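Local atomic coordinates of high choriolytic enzyme 1 (Oryzias latipes, PDB entry 3VTG), a protein that helps break down the egg envelope at hatching as a zinc-dependent endopeptidase of the astacin family. Residues V66-T69 with G70-E74. Residues are numbered along the deposited sequence; the frame is centred on the assembly and turned at random.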
loop_
_atom_site.group_PDB
_atom_site.type_symbol
_atom_site.label_atom_id
_atom_site.label_comp_id
_atom_site.label_asym_id
_atom_site.label_seq_id
_atom_site.Cartn_x
_atom_site.Cartn_y
_atom_site.Cartn_z
ATOM N N VAL A 66 -12.033 8.282 -4.218
ATOM C CA VAL A 66 -12.703 8.607 -5.477
ATOM C C VAL A 66 -12.547 7.464 -6.475
ATOM O O VAL A 66 -11.584 6.694 -6.398
ATOM C CB VAL A 66 -12.158 9.919 -6.099
ATOM C CG1 VAL A 66 -12.599 11.130 -5.286
ATOM C CG2 VAL A 66 -10.640 9.880 -6.231
ATOM N N SER A 67 -13.491 7.342 -7.404
ATOM C CA SER A 67 -13.373 6.337 -8.454
ATOM C C SER A 67 -12.749 6.950 -9.697
ATOM O O SER A 67 -13.454 7.421 -10.590
ATOM C CB SER A 67 -14.727 5.712 -8.783
ATOM O OG SER A 67 -14.572 4.703 -9.770
ATOM N N LYS A 68 -11.423 6.955 -9.748
ATOM C CA LYS A 68 -10.716 7.463 -10.919
ATOM C C LYS A 68 -10.025 6.316 -11.657
ATOM O O LYS A 68 -10.485 5.173 -11.578
ATOM C CB LYS A 68 -9.776 8.611 -10.531
ATOM C CG LYS A 68 -10.555 9.830 -10.057
ATOM C CD LYS A 68 -9.695 11.062 -9.851
ATOM C CE LYS A 68 -10.577 12.264 -9.557
ATOM N NZ LYS A 68 -9.799 13.499 -9.281
ATOM N N THR A 69 -8.950 6.613 -12.383
ATOM C CA THR A 69 -8.279 5.611 -13.209
ATOM C C THR A 69 -7.470 4.640 -12.350
ATOM O O THR A 69 -6.434 5.004 -11.788
ATOM C CB THR A 69 -7.374 6.265 -14.274
ATOM O OG1 THR A 69 -8.108 7.285 -14.963
ATOM C CG2 THR A 69 -6.885 5.225 -15.281
ATOM N N GLY A 70 -7.959 3.406 -12.255
ATOM C CA GLY A 70 -7.263 2.346 -11.535
ATOM C C GLY A 70 -7.289 2.488 -10.024
ATOM O O GLY A 70 -8.127 3.199 -9.458
ATOM N N CYS A 71 -6.362 1.787 -9.378
ATOM C CA CYS A 71 -6.243 1.780 -7.925
ATOM C C CYS A 71 -4.922 2.442 -7.552
ATOM O O CYS A 71 -3.856 1.950 -7.918
ATOM C CB CYS A 71 -6.278 0.342 -7.382
ATOM S SG CYS A 71 -7.161 -0.898 -8.374
ATOM N N TYR A 72 -4.991 3.564 -6.839
ATOM C CA TYR A 72 -3.783 4.294 -6.446
ATOM C C TYR A 72 -3.986 5.156 -5.206
ATOM O O TYR A 72 -5.112 5.431 -4.790
ATOM C CB TYR A 72 -3.213 5.125 -7.610
ATOM C CG TYR A 72 -4.066 6.286 -8.081
ATOM C CD1 TYR A 72 -4.783 6.205 -9.273
ATOM C CD2 TYR A 72 -4.130 7.479 -7.352
ATOM C CE1 TYR A 72 -5.552 7.268 -9.720
ATOM C CE2 TYR A 72 -4.902 8.544 -7.787
ATOM C CZ TYR A 72 -5.608 8.432 -8.971
ATOM O OH TYR A 72 -6.369 9.491 -9.407
ATOM N N SER A 73 -2.870 5.573 -4.619
ATOM C CA SER A 73 -2.878 6.479 -3.486
ATOM C C SER A 73 -1.595 7.283 -3.473
ATOM O O SER A 73 -0.564 6.844 -3.990
ATOM C CB SER A 73 -2.997 5.701 -2.171
ATOM O OG SER A 73 -2.883 6.571 -1.055
ATOM N N GLU A 74 -1.672 8.466 -2.872
ATOM C CA GLU A 74 -0.481 9.220 -2.511
ATOM C C GLU A 74 0.278 8.467 -1.416
ATOM O O GLU A 74 -0.313 7.675 -0.672
ATOM C CB GLU A 74 -0.869 10.616 -2.020
ATOM C CG GLU A 74 -1.719 11.427 -2.992
ATOM C CD GLU A 74 -0.949 11.945 -4.198
ATOM O OE1 GLU A 74 0.303 11.902 -4.196
ATOM O OE2 GLU A 74 -1.604 12.412 -5.156
#
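Lys68 and Tyr72 meet through aliphatic carbon and a phenol oxygen: Tyr72 OH lies 3.7 Å from Lys68 CB and equally 3.7 Å from Lys68 CD, so the hydroxyl sits alongside the lysine stem. Beyond CG the lysine chain is extended, carrying NZ past the tyrosine to a salt bridge with Glu83 on strand 81-86. A chi1 of 67° swings the tyrosine ring back toward the turn, with its edge to Thr69 O and its hydroxyl at Lys68.

That carbonyl meets the ring in its plane. Thr69 O is 3.2 Å from Tyr72 CE1 and at a similar distance from CD1, an approach that brings a partly negative oxygen to the partly positive C-H rim.

No hydrogen bond joins the two segments; the polar groups of the turn bond instead to strand 81-86 and the residues after it. Gly70, with a positive phi of 72°, turns the chain, and its carbonyl accepts a hydrogen bond from Ser85 OG, while Lys68 O is bonded to Asn87 ND2. Within 70-74 there is one local side-chain bond: Ser73 OG donates to Glu74 O over 2.8 Å, in the carbonyl plane and on a lone pair.

Cys71 forms a disulfide with Cys91 and touches Glu100 of the zinc-binding helix 94-105, the predicted catalytic residue. The turn leads from strand 62-66 into strand 71-73, the antiparallel edge strand beside 81-86 that borders the active-site cleft in the N-terminal subdomain of astacin-type metalloproteases.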